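Local atomic coordinates of halotolerant alpha-type carbonic anhydrase (dCA II) (Dunaliella salina, PDB entry 1Y7W), a protein that catalyses, as a zinc-dependent alpha-type carbonic anhydrase that tolerates high salt, the reversible hydration of carbon dioxide to bicarbonate. Residues G29-W32 / P33-E37; H138-G142 / I143-L147; L258-D261 / V262-A266. One frame throughout, in Å; residues are numbered along the deposited sequence. Where two conformers were deposited one is given.

Followed from the N terminus, the chain meets the three contacts in series, each a local contact within one continuous stretch, so none nests in or crosses another. Contact 1 (29-37) closes a turn before strand 36-37. Contact 2 (138-147) closes a tight hairpin at the end of strand 139-140, after which the chain runs on into strand 147-155, which carries the zinc ligand His150. Contact 3 (258-266) lies within helix 253-266. Contact 1 stays apart from both others, its nearest atoms about 11 Å from contact 2 and about 14 Å from contact 3. Contacts 2 and 3 do touch: Leu147 CD1 packs 3.8 Å from Phe259 CE1, and both residues also meet Phe131 and His133 of strand 120-133.

Contact 1: residues G29-W32 / P33-E37; sequences GFDW and PGLQE
Between Asp31 and Leu35 the backbone coils through two overlapping beta turns, with Gly34 N bonded to Asp31 O at 3.1 Å and Leu35 N held more weakly by Trp32 O at 3.3 Å. Consecutive turns of this kind, linking residue i+3 back to residue i through helical backbone angles at Trp32, Pro33 and Gly34, illustrate how a chain can curl as a helix does for a moment and then straighten: at Leu35 it extends into strand 36-37, in the N-terminal part of the alpha-type carbonic anhydrase fold. The Gly34 bond is bent, its donor standing well above the plane of the Asp31 carbonyl.

Among the side chains, Leu35 folds back over the turn. Its CG stands opposite its own carbonyl carbon (chi1 -60°), which lays Leu35 CG 3.3 Å from Asp31 O. Farther out, Leu35 CD1 comes within 4.3 Å of Trp32 CD1, a loose apolar touch made obliquely to the indole. Pro33 CD rests 3.4 Å from Gly29 O. The indole of Trp32 lies back over the preceding chain, with Gly29 CA above the centre of one face; Tyr23 meets the ring edge-to-face, and NE1 is hydrogen-bonded to Asp24 O. The Trp32 side chain lies about 9 Å from the zinc ion. A water bridges two carbonyls of the turn, donating hydrogen bonds to Trp32 O at 2.8 Å and to Leu35 O at 2.6 Å.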
ATOM      1  N   GLY A  29      -4.465  15.858  -3.093  1.00 16.59           N
ATOM      2  CA  GLY A  29      -5.867  15.510  -2.961  1.00 17.58           C
ATOM      3  C   GLY A  29      -6.792  16.528  -2.325  1.00 18.20           C
ATOM      4  O   GLY A  29      -7.986  16.270  -2.166  1.00 18.69           O
ATOM      5  N   PHE A  30      -6.267  17.688  -1.947  1.00 17.28           N
ATOM      6  CA  PHE A  30      -7.102  18.706  -1.324  1.00 18.06           C
ATOM      7  C   PHE A  30      -8.250  19.073  -2.281  1.00 16.60           C
ATOM      8  O   PHE A  30      -9.322  19.432  -1.815  1.00 17.58           O
ATOM      9  CB  PHE A  30      -6.265  19.993  -1.016  1.00 17.05           C
ATOM     10  CG  PHE A  30      -7.030  21.081  -0.320  1.00 18.25           C
ATOM     11  CD1 PHE A  30      -7.598  20.892   0.929  1.00 17.33           C
ATOM     12  CD2 PHE A  30      -7.091  22.358  -0.891  1.00 19.78           C
ATOM     13  CE1 PHE A  30      -8.205  21.964   1.611  1.00 17.66           C
ATOM     14  CE2 PHE A  30      -7.699  23.415  -0.223  1.00 20.11           C
ATOM     15  CZ  PHE A  30      -8.252  23.206   1.027  1.00 17.18           C
ATOM     16  N   ASP A  31      -7.959  19.043  -3.567  1.00 16.29           N
ATOM     17  CA  ASP A  31      -8.909  19.384  -4.655  1.00 17.86           C
ATOM     18  C   ASP A  31      -9.867  18.278  -5.105  1.00 17.90           C
ATOM     19  O   ASP A  31     -10.911  18.566  -5.735  1.00 19.00           O
ATOM     20  CB  ASP A  31      -8.155  19.879  -5.919  1.00 16.21           C
ATOM     21  CG  ASP A  31      -7.087  18.917  -6.419  1.00 18.41           C
ATOM     22  OD1 ASP A  31      -6.501  18.131  -5.645  1.00 18.65           O
ATOM     23  OD2 ASP A  31      -6.813  18.958  -7.634  1.00 22.85           O
ATOM     24  N   TRP A  32      -9.534  17.044  -4.769  1.00 18.02           N
ATOM     25  CA  TRP A  32     -10.332  15.888  -5.224  1.00 18.50           C
ATOM     26  C   TRP A  32     -11.828  15.898  -4.915  1.00 18.94           C
ATOM     27  O   TRP A  32     -12.633  15.618  -5.817  1.00 19.68           O
ATOM     28  CB  TRP A  32      -9.770  14.562  -4.669  1.00 15.07           C
ATOM     29  CG  TRP A  32      -8.427  14.192  -5.222  1.00 15.64           C
ATOM     30  CD1 TRP A  32      -7.709  14.835  -6.188  1.00 16.09           C
ATOM     31  CD2 TRP A  32      -7.599  13.151  -4.729  1.00 16.77           C
ATOM     32  NE1 TRP A  32      -6.450  14.259  -6.323  1.00 18.04           N
ATOM     33  CE2 TRP A  32      -6.354  13.234  -5.422  1.00 17.63           C
ATOM     34  CE3 TRP A  32      -7.774  12.171  -3.741  1.00 16.49           C
ATOM     35  CZ2 TRP A  32      -5.297  12.374  -5.157  1.00 17.56           C
ATOM     36  CZ3 TRP A  32      -6.714  11.313  -3.478  1.00 15.19           C
ATOM     37  CH2 TRP A  32      -5.496  11.424  -4.188  1.00 16.68           C
ATOM     38  N   PRO A  33     -12.213  16.195  -3.664  1.00 18.32           N
ATOM     39  CA  PRO A  33     -13.638  16.214  -3.312  1.00 20.49           C
ATOM     40  C   PRO A  33     -14.468  17.266  -4.086  1.00 22.52           C
ATOM     41  O   PRO A  33     -15.702  17.147  -4.235  1.00 23.83           O
ATOM     42  CB  PRO A  33     -13.623  16.515  -1.828  1.00 19.90           C
ATOM     43  CG  PRO A  33     -12.232  16.042  -1.350  1.00 21.00           C
ATOM     44  CD  PRO A  33     -11.370  16.499  -2.493  1.00 18.51           C
ATOM     45  N   GLY A  34     -13.803  18.308  -4.568  1.00 22.49           N
ATOM     46  CA  GLY A  34     -14.506  19.364  -5.267  1.00 24.51           C
ATOM     47  C   GLY A  34     -14.499  19.272  -6.778  1.00 25.26           C
ATOM     48  O   GLY A  34     -15.192  20.072  -7.443  1.00 27.83           O
ATOM     49  N   LEU A  35     -13.768  18.327  -7.356  1.00 24.01           N
ATOM     50  CA  LEU A  35     -13.721  18.222  -8.804  1.00 23.87           C
ATOM     51  C   LEU A  35     -15.105  17.897  -9.349  1.00 27.43           C
ATOM     52  O   LEU A  35     -15.797  17.027  -8.831  1.00 22.30           O
ATOM     53  CB  LEU A  35     -12.753  17.166  -9.262  1.00 23.21           C
ATOM     54  CG  LEU A  35     -11.308  17.409  -8.817  1.00 25.64           C
ATOM     55  CD1 LEU A  35     -10.496  16.214  -9.166  1.00 22.31           C
ATOM     56  CD2 LEU A  35     -10.770  18.709  -9.474  1.00 23.93           C
ATOM     57  N   GLN A  36     -15.481  18.644 -10.379  1.00 30.84           N
ATOM     58  CA  GLN A  36     -16.789  18.484 -11.026  1.00 36.43           C
ATOM     59  C   GLN A  36     -16.625  18.537 -12.510  1.00 39.71           C
ATOM     60  O   GLN A  36     -15.734  19.191 -13.003  1.00 40.02           O
ATOM     61  CB  GLN A  36     -17.771  19.614 -10.621  1.00 35.56           C
ATOM     62  CG  GLN A  36     -18.355  19.514  -9.219  1.00 35.53           C
ATOM     63  CD  GLN A  36     -19.710  20.238  -9.105  1.00 40.46           C
ATOM     64  OE1 GLN A  36     -19.787  21.465  -9.310  1.00 40.97           O
ATOM     65  NE2 GLN A  36     -20.791  19.484  -8.777  1.00 39.42           N
ATOM     66  N   GLU A  37     -17.484  17.833 -13.229  1.00 44.57           N
ATOM     67  CA  GLU A  37     -17.463  17.883 -14.685  1.00 49.24           C
ATOM     68  C   GLU A  37     -18.905  17.785 -15.135  1.00 50.26           C
ATOM     69  O   GLU A  37     -19.604  16.797 -14.840  1.00 52.15           O
ATOM     70  CB  GLU A  37     -16.630  16.759 -15.311  1.00 51.68           C
ATOM     71  CG  GLU A  37     -16.351  15.574 -14.430  1.00 56.80           C
ATOM     72  CD  GLU A  37     -16.021  14.328 -15.249  1.00 59.57           C
ATOM     73  OE1 GLU A  37     -15.315  14.473 -16.284  1.00 61.74           O
ATOM     74  OE2 GLU A  37     -16.460  13.211 -14.860  1.00 60.47           O
TER
HETATM   75  O   HOH W   1     -15.166  15.307  -7.034  1.00 19.49           O

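Contact 2: residues H138-G142 / I143-L147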
ATOM      1  N   HIS A 138       0.254   7.698   5.379  1.00 14.96           N
ATOM      2  CA  HIS A 138       0.005   7.764   6.830  1.00 16.90           C
ATOM      3  C   HIS A 138       1.206   8.430   7.521  1.00 16.99           C
ATOM      4  O   HIS A 138       2.300   8.460   6.938  1.00 17.00           O
ATOM      5  CB  HIS A 138      -0.123   6.384   7.476  1.00 15.26           C
ATOM      6  CG  HIS A 138      -1.357   5.662   7.063  1.00 16.87           C
ATOM      7  ND1 HIS A 138      -1.434   4.958   5.873  1.00 15.75           N
ATOM      8  CD2 HIS A 138      -2.593   5.607   7.627  1.00 16.70           C
ATOM      9  CE1 HIS A 138      -2.672   4.507   5.723  1.00 15.41           C
ATOM     10  NE2 HIS A 138      -3.392   4.887   6.762  1.00 16.83           N
ATOM     11  N   THR A 139       0.959   9.002   8.705  1.00 17.01           N
ATOM     12  CA  THR A 139       2.041   9.529   9.535  1.00 17.91           C
ATOM     13  C   THR A 139       1.907   8.748  10.851  1.00 19.76           C
ATOM     14  O   THR A 139       0.836   8.194  11.139  1.00 19.45           O
ATOM     15  CB  THR A 139       1.920  11.056   9.834  1.00 18.61           C
ATOM     16  OG1 THR A 139       0.621  11.358  10.340  1.00 19.94           O
ATOM     17  CG2 THR A 139       2.226  11.880   8.601  1.00 17.25           C
ATOM     18  N   ILE A 140       2.994   8.666  11.634  1.00 19.27           N
ATOM     19  CA  ILE A 140       3.014   7.991  12.924  1.00 21.07           C
ATOM     20  C   ILE A 140       3.505   9.073  13.904  1.00 22.32           C
ATOM     21  O   ILE A 140       4.599   9.635  13.746  1.00 20.80           O
ATOM     22  CB  ILE A 140       3.980   6.771  12.924  1.00 20.93           C
ATOM     23  CG1 ILE A 140       3.533   5.759  11.842  1.00 22.27           C
ATOM     24  CG2 ILE A 140       3.883   6.042  14.253  1.00 22.37           C
ATOM     25  CD1 ILE A 140       4.481   4.519  11.758  1.00 21.12           C
ATOM     26  N   ASN A 141       2.669   9.363  14.889  1.00 22.32           N
ATOM     27  CA  ASN A 141       2.913  10.460  15.820  1.00 24.25           C
ATOM     28  C   ASN A 141       3.288  11.758  15.090  1.00 24.33           C
ATOM     29  O   ASN A 141       4.176  12.512  15.499  1.00 24.63           O
ATOM     30  CB  ASN A 141       3.937  10.026  16.893  1.00 24.24           C
ATOM     31  CG  ASN A 141       3.436   8.841  17.650  1.00 24.32           C
ATOM     32  OD1 ASN A 141       2.302   8.848  18.093  1.00 28.01           O
ATOM     33  ND2 ASN A 141       4.240   7.799  17.756  1.00 26.59           N
ATOM     34  N   GLY A 142       2.565  12.058  14.006  1.00 22.09           N
ATOM     35  CA  GLY A 142       2.843  13.283  13.259  1.00 23.69           C
ATOM     36  C   GLY A 142       4.038  13.300  12.325  1.00 22.59           C
ATOM     37  O   GLY A 142       4.315  14.311  11.692  1.00 24.19           O
ATOM     38  N   ILE A 143       4.768  12.189  12.256  1.00 20.87           N
ATOM     39  CA  ILE A 143       5.953  12.103  11.421  1.00 21.27           C
ATOM     40  C   ILE A 143       5.735  11.330  10.130  1.00 19.91           C
ATOM     41  O   ILE A 143       5.138  10.267  10.194  1.00 19.00           O
ATOM     42  CB  ILE A 143       7.041  11.378  12.225  1.00 22.33           C
ATOM     43  CG1 ILE A 143       7.309  12.167  13.498  1.00 23.15           C
ATOM     44  CG2 ILE A 143       8.318  11.113  11.392  1.00 20.80           C
ATOM     45  CD1 ILE A 143       7.698  13.555  13.214  1.00 28.24           C
ATOM     46  N   HIS A 144       6.214  11.875   9.014  1.00 19.53           N
ATOM     47  CA  HIS A 144       6.192  11.226   7.689  1.00 19.87           C
ATOM     48  C   HIS A 144       7.446  10.355   7.527  1.00 19.97           C
ATOM     49  O   HIS A 144       8.462  10.538   8.259  1.00 14.46           O
ATOM     50  CB  HIS A 144       6.191  12.242   6.522  1.00 21.99           C
ATOM     51  CG  HIS A 144       4.847  12.886   6.254  1.00 22.17           C
ATOM     52  ND1 HIS A 144       3.909  12.331   5.399  1.00 23.65           N
ATOM     53  CD2 HIS A 144       4.296  14.045   6.715  1.00 22.47           C
ATOM     54  CE1 HIS A 144       2.846  13.125   5.335  1.00 22.47           C
ATOM     55  NE2 HIS A 144       3.055  14.172   6.118  1.00 21.96           N
ATOM     56  N   TYR A 145       7.350   9.368   6.605  1.00 18.47           N
ATOM     57  CA  TYR A 145       8.470   8.481   6.260  1.00 17.66           C
ATOM     58  C   TYR A 145       8.676   8.729   4.785  1.00 16.47           C
ATOM     59  O   TYR A 145       7.750   9.146   4.076  1.00 16.07           O
ATOM     60  CB  TYR A 145       8.138   6.989   6.543  1.00 16.84           C
ATOM     61  CG  TYR A 145       8.026   6.698   8.008  1.00 17.63           C
ATOM     62  CD1 TYR A 145       9.105   6.183   8.719  1.00 18.85           C
ATOM     63  CD2 TYR A 145       6.885   7.070   8.725  1.00 18.79           C
ATOM     64  CE1 TYR A 145       9.033   6.051  10.118  1.00 20.25           C
ATOM     65  CE2 TYR A 145       6.811   6.944  10.078  1.00 19.98           C
ATOM     66  CZ  TYR A 145       7.876   6.437  10.778  1.00 22.08           C
ATOM     67  OH  TYR A 145       7.763   6.289  12.153  1.00 23.92           O
ATOM     68  N   PRO A 146       9.883   8.491   4.275  1.00 16.29           N
ATOM     69  CA  PRO A 146      10.120   8.735   2.856  1.00 18.12           C
ATOM     70  C   PRO A 146       9.488   7.713   1.893  1.00 15.86           C
ATOM     71  O   PRO A 146       9.461   7.918   0.663  1.00 16.89           O
ATOM     72  CB  PRO A 146      11.654   8.731   2.756  1.00 17.54           C
ATOM     73  CG  PRO A 146      12.060   7.839   3.857  1.00 16.62           C
ATOM     74  CD  PRO A 146      11.143   8.212   4.986  1.00 18.28           C
ATOM     75  N   LEU A 147       8.985   6.630   2.456  1.00 17.31           N
ATOM     76  CA  LEU A 147       8.387   5.598   1.570  1.00 16.31           C
ATOM     77  C   LEU A 147       7.342   4.800   2.302  1.00 14.63           C
ATOM     78  O   LEU A 147       7.534   4.457   3.465  1.00 14.79           O
ATOM     79  CB  LEU A 147       9.502   4.642   1.045  1.00 16.69           C
ATOM     80  CG  LEU A 147       9.120   3.614  -0.045  1.00 16.35           C
ATOM     81  CD1 LEU A 147       8.625   4.327  -1.374  1.00 14.77           C
ATOM     82  CD2 LEU A 147      10.414   2.718  -0.372  1.00 17.32           C
TER
HETATM   83  O   HOH W   2       7.045   8.263  13.969  1.00 28.22           O
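Ile143 faces Ile140 across a tight reversal, and the two exchange backbone hydrogen bonds in both directions, Ile140 N to Ile143 O and Ile143 N to Ile140 O, each 3.0 Å long with an N-H...O angle of 160°. The carbonyl oxygen of Ile143 also receives the CA of Thr139, a CA-H...O contact of 3.3 Å. The Ile143 side chain keeps to the turn, with Ile143 CB 3.4 Å from Ile140 O while CD1 bends back alongside the Gly142 carbonyl.

The pair closes a two-residue beta-hairpin of the type I' class, a worked example of the rule that this turn needs left-handed backbone angles at both central positions; Asn141 and Gly142 supply them. Asp55 OD1 braces the corner from outside, accepting hydrogen bonds from Gly142 N and Thr139 OG1.

The His144 imidazole lies under a methyl. Thr139 CG2 stands 3.4 Å above the centroid of the His144 ring and only 5° off the normal, a CH-pi contact in which the methyl is almost equidistant from all five ring atoms; His144 ND1 is hydrogen-bonded to Ser136 O, which probably helps set the ring's rotation.

Tyr145 then reaches back toward the turn. A chi1 of -69° keeps its CG beside the backbone N; the ring crosses the Ile140 side chain at about a right angle, and Ile140 CD1 meets Tyr145 CE2 at 3.8 Å. The phenol oxygen is joined to the hairpin through a water, which lies 2.8 Å from Tyr145 OH and donates to Ile140 O.

Contact 3: residues L258-D261 / V262-A266; sequences LFVD and VTMGA
Phe259 O and Thr263 form a doubly bonded pair. Two donors of the one threonine converge on the carbonyl: Thr263 N lies 2.9 Å and Thr263 OG1, also a donor, 2.8 Å from Phe259 O. They approach from opposite faces of the carbonyl plane, so the oxygen is gripped from both. What puts the hydroxyl there is the first torsion, chi1 -64°, which turns OG1 to the N side of its own residue, anti to C, and tips it back toward the preceding turn. Close by on the buried side, Leu258 and Val262 lie side by side and point the same way, Leu258 CD1 against Val262 CG2 at 3.8 Å, while Val262 CG2 also presses to 3.1 Å from Leu258 O.

All of this sits on helix 253-266, an alpha-helix whose i-to-i+4 bonds repeat here in regular order: Val262 N to Leu258 O is nearly straight at 168°, and Met264 N to Val260 O matches it. The helix illustrates how one side of a helix docks on its neighbours. Leu258 packs on Gln187 and Ile190 of helix 181-195, and the ring of Phe259 meets those of Phe131 and His133 on strand 120-133, which alternate in sequence with the zinc ligands His130 and His132.

Toward solvent the fit is looser. Val260 CG1 comes no nearer than 4.2 Å to Met264 CG, a touch that is tentative because the methionine was deposited in two conformers. Asp261 directs its carboxylate back along the helix, where OD1 forms a salt bridge with Lys257 NZ. The carbonyl oxygen Asp261 O still accepts Gly265 N at 2.9 Å, but the bond is bent to 134° and the donor stands above the carbonyl plane as the helix nears its end.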
ATOM      1  N   LEU A 258      15.589   5.597  -7.486  1.00 18.99           N
ATOM      2  CA  LEU A 258      14.897   4.709  -8.437  1.00 19.64           C
ATOM      3  C   LEU A 258      13.483   5.263  -8.733  1.00 18.65           C
ATOM      4  O   LEU A 258      13.040   5.277  -9.887  1.00 19.12           O
ATOM      5  CB  LEU A 258      14.756   3.294  -7.856  1.00 18.66           C
ATOM      6  CG  LEU A 258      13.777   2.342  -8.600  1.00 19.36           C
ATOM      7  CD1 LEU A 258      14.449   1.878  -9.897  1.00 22.51           C
ATOM      8  CD2 LEU A 258      13.462   1.117  -7.761  1.00 20.67           C
ATOM      9  N   PHE A 259      12.777   5.696  -7.683  1.00 18.16           N
ATOM     10  CA  PHE A 259      11.421   6.214  -7.855  1.00 18.66           C
ATOM     11  C   PHE A 259      11.340   7.455  -8.723  1.00 19.31           C
ATOM     12  O   PHE A 259      10.404   7.598  -9.534  1.00 19.18           O
ATOM     13  CB  PHE A 259      10.759   6.422  -6.476  1.00 18.36           C
ATOM     14  CG  PHE A 259      10.585   5.131  -5.722  1.00 19.81           C
ATOM     15  CD1 PHE A 259      11.397   4.803  -4.650  1.00 18.99           C
ATOM     16  CD2 PHE A 259       9.624   4.212  -6.142  1.00 20.88           C
ATOM     17  CE1 PHE A 259      11.262   3.591  -3.996  1.00 21.18           C
ATOM     18  CE2 PHE A 259       9.470   2.992  -5.495  1.00 21.18           C
ATOM     19  CZ  PHE A 259      10.297   2.682  -4.410  1.00 21.64           C
ATOM     20  N   VAL A 260      12.309   8.354  -8.582  1.00 20.22           N
ATOM     21  CA  VAL A 260      12.322   9.545  -9.435  1.00 22.68           C
ATOM     22  C   VAL A 260      12.630   9.175 -10.886  1.00 21.61           C
ATOM     23  O   VAL A 260      11.960   9.611 -11.836  1.00 21.59           O
ATOM     24  CB  VAL A 260      13.430  10.546  -9.012  1.00 23.97           C
ATOM     25  CG1 VAL A 260      13.257  11.842  -9.791  1.00 25.81           C
ATOM     26  CG2 VAL A 260      13.379  10.781  -7.605  1.00 23.47           C
ATOM     27  N   ASP A 261      13.682   8.382 -11.067  1.00 23.71           N
ATOM     28  CA  ASP A 261      14.063   7.975 -12.409  1.00 23.57           C
ATOM     29  C   ASP A 261      12.891   7.334 -13.187  1.00 23.53           C
ATOM     30  O   ASP A 261      12.604   7.689 -14.329  1.00 23.01           O
ATOM     31  CB  ASP A 261      15.244   7.012 -12.337  1.00 25.84           C
ATOM     32  CG  ASP A 261      16.574   7.708 -11.937  1.00 28.08           C
ATOM     33  OD1 ASP A 261      17.509   6.958 -11.614  1.00 28.88           O
ATOM     34  OD2 ASP A 261      16.686   8.977 -11.930  1.00 29.15           O
ATOM     35  N   VAL A 262      12.223   6.387 -12.550  1.00 21.60           N
ATOM     36  CA  VAL A 262      11.112   5.680 -13.134  1.00 21.37           C
ATOM     37  C   VAL A 262       9.922   6.596 -13.315  1.00 20.88           C
ATOM     38  O   VAL A 262       9.309   6.652 -14.403  1.00 20.60           O
ATOM     39  CB  VAL A 262      10.752   4.474 -12.189  1.00 20.83           C
ATOM     40  CG1 VAL A 262       9.430   3.782 -12.623  1.00 21.95           C
ATOM     41  CG2 VAL A 262      11.958   3.478 -12.222  1.00 21.42           C
ATOM     42  N   THR A 263       9.604   7.372 -12.277  1.00 20.60           N
ATOM     43  CA  THR A 263       8.416   8.216 -12.377  1.00 19.91           C
ATOM     44  C   THR A 263       8.515   9.303 -13.450  1.00 21.18           C
ATOM     45  O   THR A 263       7.577   9.483 -14.257  1.00 20.45           O
ATOM     46  CB  THR A 263       8.050   8.888 -10.992  1.00 20.55           C
ATOM     47  OG1 THR A 263       7.706   7.865 -10.031  1.00 18.12           O
ATOM     48  CG2 THR A 263       6.845   9.854 -11.160  1.00 19.36           C
ATOM     49  N   MET A 264       9.622  10.035 -13.461  0.50 22.19           N
ATOM     50  CA  MET A 264       9.767  11.120 -14.444  0.50 23.46           C
ATOM     51  C   MET A 264      10.150  10.561 -15.807  0.50 23.93           C
ATOM     52  O   MET A 264       9.831  11.156 -16.839  0.50 23.32           O
ATOM     53  CB  MET A 264      10.794  12.147 -13.964  0.50 24.54           C
ATOM     54  CG  MET A 264      10.420  12.815 -12.660  0.50 25.57           C
ATOM     55  SD  MET A 264       8.693  13.292 -12.549  0.50 29.98           S
ATOM     56  CE  MET A 264       8.580  14.489 -13.861  0.50 29.22           C
ATOM     57  N   GLY A 265      10.812   9.401 -15.806  1.00 24.16           N
ATOM     58  CA  GLY A 265      11.191   8.770 -17.058  1.00 23.76           C
ATOM     59  C   GLY A 265       9.926   8.313 -17.779  1.00 25.42           C
ATOM     60  O   GLY A 265       9.908   8.304 -19.013  1.00 24.92           O
ATOM     61  N   ALA A 266       8.867   7.955 -17.042  1.00 22.93           N
ATOM     62  CA  ALA A 266       7.625   7.510 -17.670  1.00 25.28           C
ATOM     63  C   ALA A 266       6.723   8.629 -18.169  1.00 26.74           C
ATOM     64  O   ALA A 266       6.126   8.503 -19.233  1.00 25.93           O
ATOM     65  CB  ALA A 266       6.810   6.619 -16.729  1.00 23.77           C
TER